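Long-range contacts in CghA (Chaetomium globosum, PDB 6KBC), which is a mostly beta-stranded two-domain protein whose domain families belong to the calycin clan, and which holds a ligand in a pocket formed by both halves: residues 48-53 / 244-249; 183-188 / 253-258. All coordinates share one frame; numbering follows the deposited sequence.

Interaction 1. Residues 48-53 / 244-249; sequences TWLFDA and FVRAQA. With WK1 ((2S)-3-[(2S,4E)-4-[[(1R,2S,4aR,6S,8R,8aS)-2-[(E)-but-2-en-2-yl]-6,8-dimethyl-1,2,4a,5,6,7,8,8a-octahydronaphthalen-1-yl]-oxidanyl-methylidene]-3,5-bis(oxidanylidene)pyrrolidin-2-yl]-2-methyl-2-oxidanyl-propanoic acid), chain B.
Asp52 and Arg246, which have the most surface buried here, join strands 46-54 and 239-249 through a salt bridge. The two segment axes come no nearer than 9.9 Å, so side chains alone span the gap. Arg246 grips the carboxylate side-on, with NE and NH2 both donating to one oxygen: NE reaches Asp52 OD2 at 2.8 Å with an N-H...O angle of 156°, and NH2 reaches the same OD2 at 3.0 Å. OD2 lies in the guanidinium plane and takes NE on its syn lone pair, yet the two flat groups stand 76° apart. The arginine chain, bent at chi3 (-48°), turns its NE edge toward the carboxylate. Leu50 CD2 touches the same guanidinium edge, 3.9 Å from Arg246 NH2, while Leu50 CD1 meets Phe244 CE1 at 4.3 Å. Both apolar side chains also border WK1: Leu50 CD1 lies 3.9 Å from WK1 C13, and WK1 C90 sits over one face of the Phe244 ring. Arg246 NH2 has a second acidic partner in Asp227. The chemistry implies a buried charge network that should restrain the carboxylate's rotation, OD2 being held by Arg246 and OD1 by Gly225 N, and probably favours its ionised form.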
loop_
_atom_site.group_PDB
_atom_site.type_symbol
_atom_site.label_atom_id
_atom_site.label_comp_id
_atom_site.label_asym_id
_atom_site.label_seq_id
_atom_site.Cartn_x
_atom_site.Cartn_y
_atom_site.Cartn_z
ATOM N N THR A 48 1.377 9.891 -0.817
ATOM C CA THR A 48 0.519 8.806 -1.266
ATOM C C THR A 48 -0.573 8.566 -0.239
ATOM O O THR A 48 -0.296 8.470 0.961
ATOM C CB THR A 48 1.323 7.515 -1.494
ATOM O OG1 THR A 48 2.458 7.802 -2.316
ATOM C CG2 THR A 48 0.458 6.462 -2.176
ATOM N N TRP A 49 -1.812 8.496 -0.717
ATOM C CA TRP A 49 -2.948 8.010 0.050
ATOM C C TRP A 49 -3.469 6.780 -0.675
ATOM O O TRP A 49 -3.919 6.883 -1.821
ATOM C CB TRP A 49 -4.052 9.070 0.159
ATOM C CG TRP A 49 -3.646 10.317 0.900
ATOM C CD1 TRP A 49 -3.958 10.644 2.192
ATOM C CD2 TRP A 49 -2.857 11.393 0.393
ATOM N NE1 TRP A 49 -3.418 11.864 2.512
ATOM C CE2 TRP A 49 -2.734 12.343 1.427
ATOM C CE3 TRP A 49 -2.239 11.648 -0.835
ATOM C CZ2 TRP A 49 -2.017 13.526 1.269
ATOM C CZ3 TRP A 49 -1.530 12.826 -0.989
ATOM C CH2 TRP A 49 -1.421 13.745 0.057
ATOM N N LEU A 50 -3.389 5.623 -0.028
ATOM C CA LEU A 50 -3.758 4.362 -0.661
ATOM C C LEU A 50 -5.022 3.803 -0.027
ATOM O O LEU A 50 -5.146 3.769 1.201
ATOM C CB LEU A 50 -2.627 3.325 -0.539
ATOM C CG LEU A 50 -2.858 1.899 -1.076
ATOM C CD1 LEU A 50 -1.519 1.309 -1.553
ATOM C CD2 LEU A 50 -3.509 0.968 -0.029
ATOM N N PHE A 51 -5.936 3.320 -0.866
ATOM C CA PHE A 51 -7.169 2.685 -0.412
ATOM C C PHE A 51 -7.354 1.415 -1.221
ATOM O O PHE A 51 -7.227 1.441 -2.444
ATOM C CB PHE A 51 -8.408 3.584 -0.603
ATOM C CG PHE A 51 -8.307 4.932 0.064
ATOM C CD1 PHE A 51 -7.623 5.971 -0.545
ATOM C CD2 PHE A 51 -8.930 5.163 1.283
ATOM C CE1 PHE A 51 -7.542 7.225 0.073
ATOM C CE2 PHE A 51 -8.858 6.409 1.902
ATOM C CZ PHE A 51 -8.162 7.437 1.293
ATOM N N ASP A 52 -7.685 0.310 -0.563
ATOM C CA ASP A 52 -7.862 -0.906 -1.339
ATOM C C ASP A 52 -8.991 -1.746 -0.767
ATOM O O ASP A 52 -9.552 -1.456 0.295
ATOM C CB ASP A 52 -6.569 -1.739 -1.430
ATOM C CG ASP A 52 -6.016 -2.124 -0.073
ATOM O OD1 ASP A 52 -6.808 -2.203 0.899
ATOM O OD2 ASP A 52 -4.785 -2.365 0.023
ATOM N N ALA A 53 -9.301 -2.814 -1.490
ATOM C CA ALA A 53 -10.365 -3.715 -1.090
ATOM C C ALA A 53 -10.156 -5.011 -1.847
ATOM O O ALA A 53 -9.780 -4.989 -3.017
ATOM C CB ALA A 53 -11.734 -3.127 -1.429
ATOM N N PHE A 244 4.787 -4.608 -1.202
ATOM C CA PHE A 244 3.521 -4.341 -0.519
ATOM C C PHE A 244 2.785 -5.651 -0.296
ATOM O O PHE A 244 2.696 -6.471 -1.209
ATOM C CB PHE A 244 2.625 -3.411 -1.340
ATOM C CG PHE A 244 1.252 -3.195 -0.719
ATOM C CD1 PHE A 244 1.057 -2.201 0.227
ATOM C CD2 PHE A 244 0.174 -4.001 -1.070
ATOM C CE1 PHE A 244 -0.211 -1.999 0.820
ATOM C CE2 PHE A 244 -1.094 -3.814 -0.491
ATOM C CZ PHE A 244 -1.278 -2.816 0.459
ATOM N N VAL A 245 2.230 -5.843 0.905
ATOM C CA VAL A 245 1.375 -6.998 1.172
ATOM C C VAL A 245 0.165 -6.545 1.959
ATOM O O VAL A 245 0.297 -5.807 2.939
ATOM C CB VAL A 245 2.082 -8.097 1.997
ATOM C CG1 VAL A 245 1.124 -9.235 2.286
ATOM C CG2 VAL A 245 3.315 -8.604 1.312
ATOM N N ARG A 246 -1.007 -7.052 1.588
ATOM C CA ARG A 246 -2.139 -7.074 2.509
ATOM C C ARG A 246 -2.820 -8.415 2.340
ATOM O O ARG A 246 -3.188 -8.773 1.221
ATOM C CB ARG A 246 -3.129 -5.942 2.247
ATOM C CG ARG A 246 -4.230 -5.916 3.321
ATOM C CD ARG A 246 -5.358 -4.964 2.976
ATOM N NE ARG A 246 -4.886 -3.651 2.546
ATOM C CZ ARG A 246 -4.355 -2.730 3.348
ATOM N NH1 ARG A 246 -4.223 -2.955 4.654
ATOM N NH2 ARG A 246 -3.985 -1.562 2.838
ATOM N N ALA A 247 -2.961 -9.164 3.429
ATOM C CA ALA A 247 -3.503 -10.509 3.326
ATOM C C ALA A 247 -4.279 -10.841 4.584
ATOM O O ALA A 247 -3.958 -10.362 5.672
ATOM C CB ALA A 247 -2.411 -11.565 3.138
ATOM N N GLN A 248 -5.258 -11.725 4.426
ATOM C CA GLN A 248 -6.036 -12.252 5.542
ATOM C C GLN A 248 -6.126 -13.762 5.392
ATOM O O GLN A 248 -6.424 -14.260 4.301
ATOM C CB GLN A 248 -7.442 -11.644 5.586
ATOM C CG GLN A 248 -8.302 -12.241 6.726
ATOM C CD GLN A 248 -9.667 -11.594 6.838
ATOM O OE1 GLN A 248 -10.351 -11.386 5.839
ATOM N NE2 GLN A 248 -10.047 -11.233 8.054
ATOM N N ALA A 249 -5.842 -14.488 6.470
ATOM C CA ALA A 249 -5.924 -15.951 6.463
ATOM C C ALA A 249 -6.383 -16.391 7.843
ATOM O O ALA A 249 -5.640 -16.247 8.816
ATOM C CB ALA A 249 -4.581 -16.598 6.108
HETATM O O WK1 B . 0.820 2.384 -12.150
HETATM C C17 WK1 B . 0.290 1.739 -11.283
HETATM O O1 WK1 B . -0.876 1.460 -11.312
HETATM C C19 WK1 B . 1.077 1.250 -10.136
HETATM O O2 WK1 B . 2.433 1.507 -10.270
HETATM C C18 WK1 B . 0.952 -0.241 -10.064
HETATM C C20 WK1 B . 0.515 2.015 -8.971
HETATM C C22 WK1 B . 0.900 1.395 -7.690
HETATM N N WK1 B . 0.295 1.903 -6.474
HETATM C C21 WK1 B . 1.231 2.067 -5.546
HETATM O O5 WK1 B . 0.954 2.494 -4.336
HETATM C C23 WK1 B . 2.305 1.373 -7.349
HETATM O O4 WK1 B . 3.283 0.996 -8.146
HETATM C C24 WK1 B . 2.592 1.756 -6.010
HETATM C C16 WK1 B . 3.897 1.800 -5.359
HETATM O O3 WK1 B . 4.912 1.445 -6.047
HETATM C C9 WK1 B . 4.008 2.106 -3.925
HETATM C C8 WK1 B . 3.745 0.698 -3.320
HETATM C C12 WK1 B . 2.685 -0.187 -3.943
HETATM C C13 WK1 B . 1.454 -0.250 -3.489
HETATM C C90 WK1 B . 0.431 -1.125 -4.129
HETATM C C14 WK1 B . 3.024 -1.029 -5.121
HETATM C C7 WK1 B . 4.988 -0.138 -3.291
HETATM C C6 WK1 B . 6.065 0.352 -2.737
HETATM C C3 WK1 B . 6.063 1.816 -2.432
HETATM C C4 WK1 B . 5.360 2.648 -3.484
HETATM C C5 WK1 B . 5.180 4.036 -2.900
HETATM C C11 WK1 B . 4.664 4.971 -3.947
HETATM C C2 WK1 B . 7.383 2.415 -2.022
HETATM C C1 WK1 B . 7.029 3.658 -1.267
HETATM C C10 WK1 B . 8.169 4.322 -0.568
HETATM C C WK1 B . 6.420 4.614 -2.246
#

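Interaction 2. Residues 183-188 / 253-258; sequences WFRPIA and VMAVMR. With WK1 ((2S)-3-[(2S,4E)-4-[[(1R,2S,4aR,6S,8R,8aS)-2-[(E)-but-2-en-2-yl]-6,8-dimethyl-1,2,4a,5,6,7,8,8a-octahydronaphthalen-1-yl]-oxidanyl-methylidene]-3,5-bis(oxidanylidene)pyrrolidin-2-yl]-2-methyl-2-oxidanyl-propanoic acid), chain B.
Met257 lies over one face of the Trp183 indole, the two side chains crossing at about a right angle. Met257 CE is 3.6 Å from the centroid of the Trp183 six-membered ring and 12° off the ring normal, a CH-pi contact; SD stands farther above the same ring, 4.7 Å from that centroid. Nearer the backbone, Met257 CB packs 3.5 Å from Trp183 CD1. The methionine chain bends at chi2 and again at chi3 (78°), folding CE back over the indole rather than extending past it. Both residues also touch WK1, with Met257 SD 3.4 Å from its C6 and Trp183 CZ3 3.5 Å from its C5. Two residues along each strand, Arg185 CD rests on Ala255 CB at 3.4 Å. No direct hydrogen bond crosses the contact; instead a water accepts from Arg185 NH1 at 3.0 Å and donates weakly to Val256 O. Farther out, Trp183 NE1 is bonded to Asp227 OD2, which probably helps set the indole's rotation, Arg185 NH1 to Asn272 O, and the Met257 side chain packs on Phe244. The whole is a Met-aromatic contact between strands of two sheets, here forming part of the wall of the WK1 pocket.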
loop_
_atom_site.group_PDB
_atom_site.type_symbol
_atom_site.label_atom_id
_atom_site.label_comp_id
_atom_site.label_asym_id
_atom_site.label_seq_id
_atom_site.Cartn_x
_atom_site.Cartn_y
_atom_site.Cartn_z
ATOM N N TRP A 183 5.765 5.233 5.575
ATOM C CA TRP A 183 4.647 4.459 5.064
ATOM C C TRP A 183 4.069 3.718 6.252
ATOM O O TRP A 183 4.768 2.940 6.904
ATOM C CB TRP A 183 5.072 3.484 3.964
ATOM C CG TRP A 183 3.918 2.719 3.413
ATOM C CD1 TRP A 183 3.139 1.810 4.079
ATOM C CD2 TRP A 183 3.394 2.802 2.091
ATOM N NE1 TRP A 183 2.168 1.322 3.241
ATOM C CE2 TRP A 183 2.304 1.912 2.015
ATOM C CE3 TRP A 183 3.751 3.527 0.954
ATOM C CZ2 TRP A 183 1.555 1.749 0.857
ATOM C CZ3 TRP A 183 3.013 3.363 -0.190
ATOM C CH2 TRP A 183 1.917 2.487 -0.230
ATOM N N PHE A 184 2.806 3.973 6.559
ATOM C CA PHE A 184 2.159 3.252 7.634
ATOM C C PHE A 184 0.669 3.221 7.312
ATOM O O PHE A 184 0.239 3.666 6.244
ATOM C CB PHE A 184 2.491 3.895 8.986
ATOM C CG PHE A 184 2.067 5.328 9.077
ATOM C CD1 PHE A 184 2.925 6.348 8.662
ATOM C CD2 PHE A 184 0.800 5.659 9.530
ATOM C CE1 PHE A 184 2.524 7.675 8.710
ATOM C CE2 PHE A 184 0.396 6.982 9.592
ATOM C CZ PHE A 184 1.256 7.989 9.187
ATOM N N ARG A 185 -0.125 2.711 8.239
ATOM C CA ARG A 185 -1.511 2.369 7.931
ATOM C C ARG A 185 -2.466 3.107 8.856
ATOM O O ARG A 185 -2.714 2.658 9.990
ATOM C CB ARG A 185 -1.698 0.857 8.022
ATOM C CG ARG A 185 -0.935 0.146 6.896
ATOM C CD ARG A 185 -0.723 -1.331 7.169
ATOM N NE ARG A 185 0.193 -1.549 8.275
ATOM C CZ ARG A 185 1.518 -1.582 8.155
ATOM N NH1 ARG A 185 2.081 -1.425 6.965
ATOM N NH2 ARG A 185 2.267 -1.773 9.229
ATOM N N PRO A 186 -3.025 4.233 8.421
ATOM C CA PRO A 186 -4.045 4.904 9.244
ATOM C C PRO A 186 -5.223 4.009 9.569
ATOM O O PRO A 186 -5.785 4.104 10.670
ATOM C CB PRO A 186 -4.451 6.096 8.373
ATOM C CG PRO A 186 -3.206 6.410 7.606
ATOM C CD PRO A 186 -2.651 5.042 7.247
ATOM N N ILE A 187 -5.623 3.138 8.645
ATOM C CA ILE A 187 -6.592 2.093 8.942
ATOM C C ILE A 187 -5.997 0.762 8.514
ATOM O O ILE A 187 -5.869 0.487 7.312
ATOM C CB ILE A 187 -7.946 2.324 8.265
ATOM C CG1 ILE A 187 -8.514 3.683 8.678
ATOM C CG2 ILE A 187 -8.880 1.205 8.650
ATOM C CD1 ILE A 187 -9.660 4.143 7.804
ATOM N N ALA A 188 -5.652 -0.062 9.500
ATOM C CA ALA A 188 -4.968 -1.322 9.248
ATOM C C ALA A 188 -5.895 -2.325 8.581
ATOM O O ALA A 188 -5.469 -3.067 7.686
ATOM C CB ALA A 188 -4.436 -1.883 10.567
ATOM N N VAL A 253 -4.433 -11.169 10.046
ATOM C CA VAL A 253 -4.391 -10.095 9.066
ATOM C C VAL A 253 -2.969 -9.558 9.056
ATOM O O VAL A 253 -2.406 -9.268 10.115
ATOM C CB VAL A 253 -5.404 -8.990 9.392
ATOM C CG1 VAL A 253 -5.156 -7.767 8.530
ATOM C CG2 VAL A 253 -6.827 -9.518 9.176
ATOM N N MET A 254 -2.389 -9.443 7.871
ATOM C CA MET A 254 -1.004 -9.006 7.753
ATOM C C MET A 254 -0.887 -7.934 6.690
ATOM O O MET A 254 -1.556 -7.989 5.649
ATOM C CB MET A 254 -0.041 -10.167 7.443
ATOM C CG MET A 254 -0.124 -10.762 6.055
ATOM S SD MET A 254 0.162 -12.560 6.019
ATOM C CE MET A 254 -1.077 -13.231 7.146
ATOM N N ALA A 255 -0.052 -6.935 6.973
ATOM C CA ALA A 255 0.155 -5.839 6.048
ATOM C C ALA A 255 1.621 -5.459 6.110
ATOM O O ALA A 255 2.217 -5.447 7.187
ATOM C CB ALA A 255 -0.747 -4.640 6.373
ATOM N N VAL A 256 2.216 -5.227 4.950
ATOM C CA VAL A 256 3.666 -5.106 4.850
ATOM C C VAL A 256 3.994 -4.018 3.854
ATOM O O VAL A 256 3.381 -3.932 2.788
ATOM C CB VAL A 256 4.345 -6.426 4.404
ATOM C CG1 VAL A 256 5.851 -6.209 4.177
ATOM C CG2 VAL A 256 4.129 -7.519 5.432
ATOM N N MET A 257 4.985 -3.203 4.190
ATOM C CA MET A 257 5.691 -2.377 3.215
ATOM C C MET A 257 7.160 -2.593 3.541
ATOM O O MET A 257 7.625 -2.096 4.572
ATOM C CB MET A 257 5.294 -0.902 3.320
ATOM C CG MET A 257 5.865 -0.006 2.206
ATOM S SD MET A 257 6.006 -0.678 0.529
ATOM C CE MET A 257 4.297 -0.511 0.084
ATOM N N ARG A 258 7.861 -3.388 2.721
ATOM C CA ARG A 258 9.271 -3.709 2.935
ATOM C C ARG A 258 10.106 -3.125 1.795
ATOM O O ARG A 258 9.805 -3.357 0.616
ATOM C CB ARG A 258 9.512 -5.235 3.049
ATOM C CG ARG A 258 10.990 -5.564 3.438
ATOM C CD ARG A 258 11.708 -5.700 2.104
ATOM N NE ARG A 258 11.361 -6.873 1.309
ATOM C CZ ARG A 258 11.374 -6.897 -0.010
ATOM N NH1 ARG A 258 11.246 -5.737 -0.656
ATOM N NH2 ARG A 258 11.197 -8.036 -0.665
HETATM O O WK1 B . 0.820 2.384 -12.150
HETATM C C17 WK1 B . 0.290 1.739 -11.283
HETATM O O1 WK1 B . -0.876 1.460 -11.312
HETATM C C19 WK1 B . 1.077 1.250 -10.136
HETATM O O2 WK1 B . 2.433 1.507 -10.270
HETATM C C18 WK1 B . 0.952 -0.241 -10.064
HETATM C C20 WK1 B . 0.515 2.015 -8.971
HETATM C C22 WK1 B . 0.900 1.395 -7.690
HETATM N N WK1 B . 0.295 1.903 -6.474
HETATM C C21 WK1 B . 1.231 2.067 -5.546
HETATM O O5 WK1 B . 0.954 2.494 -4.336
HETATM C C23 WK1 B . 2.305 1.373 -7.349
HETATM O O4 WK1 B . 3.283 0.996 -8.146
HETATM C C24 WK1 B . 2.592 1.756 -6.010
HETATM C C16 WK1 B . 3.897 1.800 -5.359
HETATM O O3 WK1 B . 4.912 1.445 -6.047
HETATM C C9 WK1 B . 4.008 2.106 -3.925
HETATM C C8 WK1 B . 3.745 0.698 -3.320
HETATM C C12 WK1 B . 2.685 -0.187 -3.943
HETATM C C13 WK1 B . 1.454 -0.250 -3.489
HETATM C C90 WK1 B . 0.431 -1.125 -4.129
HETATM C C14 WK1 B . 3.024 -1.029 -5.121
HETATM C C7 WK1 B . 4.988 -0.138 -3.291
HETATM C C6 WK1 B . 6.065 0.352 -2.737
HETATM C C3 WK1 B . 6.063 1.816 -2.432
HETATM C C4 WK1 B . 5.360 2.648 -3.484
HETATM C C5 WK1 B . 5.180 4.036 -2.900
HETATM C C11 WK1 B . 4.664 4.971 -3.947
HETATM C C2 WK1 B . 7.383 2.415 -2.022
HETATM C C1 WK1 B . 7.029 3.658 -1.267
HETATM C C10 WK1 B . 8.169 4.322 -0.568
HETATM C C WK1 B . 6.420 4.614 -2.246
HETATM O O HOH W 1 1.073 -1.970 4.165
#

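The centres of interactions 1 and 2 lie about 7 Å apart, and their segments alternate along the chain: 48-53, 183-188, 244-249, 253-258. Each contact pairs a segment of the N-terminal Diels-Alderase domain with one of the C-terminal domain. On the C-terminal side, strands 239-249 and 252-261 are consecutive antiparallel neighbours in one sheet, joined between the segments by probable backbone bonds such as Val245 O to Val256 N, 2.8 Å. On the N-terminal side, strands 46-54 and 181-200 both pair with strand 223-231, whose Asp227 serves Arg246 and Trp183 alike. Because both contacts touch WK1, the interface between the two halves also supplies part of the WK1 pocket.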